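PDB 1OLT: oxygen-independent coproporphyrinogen III oxidase from Escherichia coli, which catalyses the anaerobic oxidative decarboxylation of two propionate groups of coproporphyrinogen III to the vinyl groups of protoporphyrinogen IX, using a [4Fe-4S] cluster and S-adenosylmethionine. Local coordinates for residues Y117-K120 against A121-S124; M127-L130 against R131-Q135. All coordinates share one frame; numbering follows the deposited sequence. Where two conformers were deposited one is given.

Contact 1. Residues Y117-K120 against A121-S124; sequences YLNK and AQIS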
loop_
_atom_site.group_PDB
_atom_site.type_symbol
_atom_site.label_atom_id
_atom_site.label_comp_id
_atom_site.label_asym_id
_atom_site.label_seq_id
_atom_site.Cartn_x
_atom_site.Cartn_y
_atom_site.Cartn_z
ATOM N N TYR A 117 -17.326 5.540 -2.667
ATOM C CA TYR A 117 -18.273 6.453 -2.057
ATOM C C TYR A 117 -18.765 7.488 -3.092
ATOM O O TYR A 117 -19.922 7.961 -3.030
ATOM C CB TYR A 117 -17.611 7.181 -0.911
ATOM C CG TYR A 117 -18.557 8.004 -0.041
ATOM C CD1 TYR A 117 -18.953 9.324 -0.404
ATOM C CD2 TYR A 117 -19.024 7.493 1.176
ATOM C CE1 TYR A 117 -19.824 10.071 0.435
ATOM C CE2 TYR A 117 -19.889 8.219 1.996
ATOM C CZ TYR A 117 -20.286 9.514 1.624
ATOM O OH TYR A 117 -21.119 10.206 2.462
ATOM N N LEU A 118 -17.834 7.879 -3.994
ATOM C CA LEU A 118 -18.184 8.743 -5.108
ATOM C C LEU A 118 -19.203 8.065 -6.030
ATOM O O LEU A 118 -18.985 6.958 -6.522
ATOM C CB LEU A 118 -16.969 9.152 -5.880
ATOM C CG LEU A 118 -15.804 9.805 -5.126
ATOM C CD1 LEU A 118 -14.760 10.192 -6.129
ATOM C CD2 LEU A 118 -16.237 11.002 -4.371
ATOM N N ASN A 119 -20.287 8.766 -6.321
ATOM C CA ASN A 119 -21.245 8.286 -7.269
ATOM C C ASN A 119 -20.710 8.377 -8.746
ATOM O O ASN A 119 -19.613 8.890 -8.994
ATOM C CB ASN A 119 -22.630 8.974 -6.982
ATOM C CG ASN A 119 -22.655 10.479 -7.342
ATOM O OD1 ASN A 119 -21.916 10.932 -8.240
ATOM N ND2 ASN A 119 -23.544 11.222 -6.704
ATOM N N LYS A 120 -21.450 7.892 -9.725
ATOM C CA LYS A 120 -20.988 7.920 -11.123
ATOM C C LYS A 120 -20.623 9.285 -11.648
ATOM O O LYS A 120 -19.580 9.475 -12.305
ATOM C CB LYS A 120 -22.035 7.257 -12.044
ATOM C CG LYS A 120 -22.249 5.725 -11.807
ATOM C CD LYS A 120 -23.391 5.205 -12.779
ATOM C CE LYS A 120 -23.956 3.883 -12.324
ATOM N NZ LYS A 120 -24.915 3.208 -13.371
ATOM N N ALA A 121 -21.470 10.284 -11.353
ATOM C CA ALA A 121 -21.181 11.662 -11.770
ATOM C C ALA A 121 -19.908 12.214 -11.121
ATOM O O ALA A 121 -19.122 12.821 -11.787
ATOM C CB ALA A 121 -22.395 12.626 -11.478
ATOM N N GLN A 122 -19.712 11.960 -9.854
ATOM C CA GLN A 122 -18.515 12.375 -9.132
ATOM C C GLN A 122 -17.219 11.670 -9.643
ATOM O O GLN A 122 -16.174 12.304 -9.839
ATOM C CB GLN A 122 -18.718 12.137 -7.604
ATOM C CG GLN A 122 -19.764 13.068 -7.061
ATOM C CD GLN A 122 -20.302 12.650 -5.741
ATOM O OE1 GLN A 122 -20.142 11.464 -5.314
ATOM N NE2 GLN A 122 -21.055 13.578 -5.093
ATOM N N ILE A 123 -17.310 10.377 -9.894
ATOM C CA ILE A 123 -16.202 9.617 -10.485
ATOM C C ILE A 123 -15.844 10.279 -11.783
ATOM O O ILE A 123 -14.670 10.541 -12.056
ATOM C CB ILE A 123 -16.628 8.172 -10.747
ATOM C CG1 ILE A 123 -16.701 7.430 -9.435
ATOM C CG2 ILE A 123 -15.647 7.501 -11.685
ATOM C CD1 ILE A 123 -17.459 6.136 -9.496
ATOM N N SER A 124 -16.851 10.547 -12.626
ATOM C CA SER A 124 -16.574 11.174 -13.922
ATOM C C SER A 124 -15.959 12.551 -13.792
ATOM O O SER A 124 -15.047 12.939 -14.580
ATOM C CB SER A 124 -17.838 11.280 -14.812
ATOM O OG SER A 124 -18.349 10.012 -15.130
#
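Asn-119 and Gln-122 close a capping box at the start of helix 120-133, which follows strand 105-112 in the radical SAM core. The N-cap asparagine accepts from Gln-122 N through OD1 (2.9 Å), with the hydrogen bond nearly in line with the CG-OD1 bond. In return the glutamine reaches back, its OE1 taking the N-H of Asn-119 at 2.9 Å; here the donor stands 27° out of the amide plane. Asparagine suits the position because its short side chain can bend over the first turn: with chi1 at 71°, CG sits between the backbone N and the carbonyl carbon, and OD1 turns back to an N-H that has no helical carbonyl before it. Glutamine is long enough to return the bond, and its amide comes to lie against that of Asn-119, the two planes stacked and 17° apart. Behind the box the regular helical bonds begin, Ile-123 N to Asn-119 O (2.9 Å) and Ser-124 N to Lys-120 O (2.9 Å).

Leu-118, just ahead of the cap, lays its CB against Gln-122 CB at 3.9 Å and Ile-123 CG1 at 4.0 Å, an apolar patch flanking the polar box. Leu-118 and Gln-122 also rest on Ala-82 of helix 80-96, while Ile-123 packs on His-158 and Leu-159 of helix 154-161. A second shell fixes the glutamine amide: NE2 donates to Asp-83, and OE1 accepts from Gln-79 as well as from the cap. On the exposed side Lys-120 stretches out to a salt bridge with Asp-154. The side chain of Tyr-117 lies about 8 Å from the iron-sulfur cluster, its ring meeting that of His-63 and its OH hydrogen-bonded to Thr-76 O.

Contact 2. Residues M127-L130 against R131-Q135; sequences MKLL and RENFQ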
loop_
_atom_site.group_PDB
_atom_site.type_symbol
_atom_site.label_atom_id
_atom_site.label_comp_id
_atom_site.label_asym_id
_atom_site.label_seq_id
_atom_site.Cartn_x
_atom_site.Cartn_y
_atom_site.Cartn_z
ATOM N N MET A 127 -12.201 12.146 -12.701
ATOM C CA MET A 127 -11.377 11.634 -13.775
ATOM C C MET A 127 -11.124 12.689 -14.852
ATOM O O MET A 127 -10.051 12.808 -15.398
ATOM C CB MET A 127 -11.994 10.409 -14.413
ATOM C CG MET A 127 -11.832 9.185 -13.635
ATOM S SD MET A 127 -10.054 8.824 -13.290
ATOM C CE MET A 127 -9.343 9.154 -14.785
ATOM N N LYS A 128 -12.166 13.452 -15.162
ATOM C CA LYS A 128 -12.109 14.510 -16.162
ATOM C C LYS A 128 -11.139 15.608 -15.726
ATOM O O LYS A 128 -10.333 16.083 -16.536
ATOM C CB LYS A 128 -13.527 15.073 -16.448
ATOM C CG LYS A 128 -13.585 16.259 -17.444
ATOM C CD LYS A 128 -15.024 16.819 -17.603
ATOM C CE LYS A 128 -15.076 17.971 -18.619
ATOM N NZ LYS A 128 -16.285 17.839 -19.509
ATOM N N LEU A 129 -11.175 15.989 -14.456
ATOM C CA LEU A 129 -10.207 16.975 -13.927
ATOM C C LEU A 129 -8.749 16.479 -14.095
ATOM O O LEU A 129 -7.852 17.238 -14.452
ATOM C CB LEU A 129 -10.425 17.212 -12.445
ATOM C CG LEU A 129 -11.607 18.098 -12.097
ATOM C CD1 LEU A 129 -11.854 17.986 -10.619
ATOM C CD2 LEU A 129 -11.310 19.515 -12.527
ATOM N N LEU A 130 -8.549 15.209 -13.833
ATOM C CA LEU A 130 -7.205 14.595 -13.868
ATOM C C LEU A 130 -6.735 14.530 -15.326
ATOM O O LEU A 130 -5.610 14.924 -15.601
ATOM C CB LEU A 130 -7.234 13.196 -13.196
ATOM C CG LEU A 130 -7.372 13.244 -11.698
ATOM C CD1 LEU A 130 -7.722 11.880 -11.117
ATOM C CD2 LEU A 130 -6.120 13.861 -11.017
ATOM N N ARG A 131 -7.580 14.021 -16.242
ATOM C CA ARG A 131 -7.247 13.835 -17.659
ATOM C C ARG A 131 -7.009 15.152 -18.368
ATOM O O ARG A 131 -6.221 15.200 -19.268
ATOM C CB ARG A 131 -8.368 13.130 -18.495
ATOM C CG ARG A 131 -8.470 11.646 -18.159
ATOM C CD ARG A 131 -9.285 10.792 -19.147
ATOM N NE ARG A 131 -9.372 9.400 -18.646
ATOM C CZ ARG A 131 -8.469 8.404 -18.832
ATOM N NH1 ARG A 131 -7.316 8.559 -19.515
ATOM N NH2 ARG A 131 -8.752 7.215 -18.309
ATOM N N GLU A 132 -7.725 16.184 -17.980
ATOM C CA GLU A 132 -7.552 17.465 -18.627
ATOM C C GLU A 132 -6.403 18.238 -18.065
ATOM O O GLU A 132 -5.995 19.179 -18.691
ATOM C CB GLU A 132 -8.840 18.313 -18.529
ATOM C CG GLU A 132 -9.900 17.696 -19.433
ATOM C CD GLU A 132 -11.186 18.517 -19.494
ATOM O OE1 GLU A 132 -11.403 19.372 -18.590
ATOM O OE2 GLU A 132 -11.967 18.231 -20.428
ATOM N N ASN A 133 -5.888 17.882 -16.892
ATOM C CA ASN A 133 -4.802 18.647 -16.297
ATOM C C ASN A 133 -3.435 17.956 -16.263
ATOM O O ASN A 133 -2.440 18.613 -16.000
ATOM C CB ASN A 133 -5.191 19.100 -14.894
ATOM C CG ASN A 133 -6.156 20.254 -14.958
ATOM O OD1 ASN A 133 -5.740 21.323 -15.263
ATOM N ND2 ASN A 133 -7.480 20.003 -14.738
ATOM N N PHE A 134 -3.421 16.654 -16.527
ATOM C CA PHE A 134 -2.195 15.871 -16.657
ATOM C C PHE A 134 -2.282 15.082 -17.954
ATOM O O PHE A 134 -3.390 14.722 -18.406
ATOM C CB PHE A 134 -2.031 14.866 -15.479
ATOM C CG PHE A 134 -1.942 15.503 -14.113
ATOM C CD1 PHE A 134 -0.743 15.924 -13.612
ATOM C CD2 PHE A 134 -3.081 15.634 -13.307
ATOM C CE1 PHE A 134 -0.652 16.458 -12.349
ATOM C CE2 PHE A 134 -3.005 16.167 -12.059
ATOM C CZ PHE A 134 -1.796 16.578 -11.568
ATOM N N GLN A 135 -1.139 14.796 -18.533
ATOM C CA GLN A 135 -1.036 13.983 -19.725
ATOM C C GLN A 135 -0.875 12.484 -19.386
ATOM O O GLN A 135 0.173 12.052 -18.930
ATOM C CB GLN A 135 0.151 14.466 -20.589
ATOM C CG GLN A 135 0.009 13.968 -22.028
ATOM C CD GLN A 135 0.994 14.585 -23.028
ATOM O OE1 GLN A 135 1.501 15.727 -22.836
ATOM N NE2 GLN A 135 1.258 13.840 -24.126
#
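Leu-130 and Phe-134 meet on the buried side of helix 120-133, towards its C-terminal end, in the radical SAM core. Leu-130 CD2 touches the ring at CE2 (4.0 Å), while Leu-130 O lies at the ring's edge, near its plane. Both residues suit a face pressed on the sheet: Leu-130 packs on Trp-110 and Phe-134 on Val-105, Leu-53 and Leu-55. Buried Met-127 joins this side, its O accepting from Arg-131 N. Leu-130 O accepts from Phe-134 N (2.9 Å) and, from above its plane, from Asn-133 N.

The outer side is looser. Lys-128, in one of its two conformers, runs beside Glu-132 with NZ and OE2 4.4 Å apart, beyond a salt bridge. Arg-131 spends its charged end on Glu-162 O and the ring of Phe-136.

Asparagine suits this turn because its amide can add to a weak backbone bond, Asn-133 N to Leu-129 O. With CG beside the backbone N (chi1 -76°), the amide turns back along the helix, and ND2 meets Leu-129 O on a lone pair at 2.8 Å. A leucine here would probably deprive Leu-129 O of this strong side-chain donor, leaving the weak bond. Leu-129 O lies just 6° out of the Asn-133 amide plane.

Contacts 1 and 2 lie in series on helix 120-133, one at its start and the other near its end, with centres about 15 Å apart. Both are partly buried: Leu-118, Gln-122 and Ile-123 face inward in the first, Met-127, Leu-130 and Phe-134 in the second, while lysines and acids lie outside. Both touch helix 80-96, but contact 1 also turns toward helix 154-161, whereas contact 2 lies on strands 53-62 and 105-112. At the start, side-chain carbonyl oxygens meet backbone N-H groups; at the end, a side-chain amide nitrogen serves a backbone carbonyl. The lysine of contact 1 finds an acidic partner, while in contact 2 the arginine turns to a backbone carbonyl and an aromatic ring.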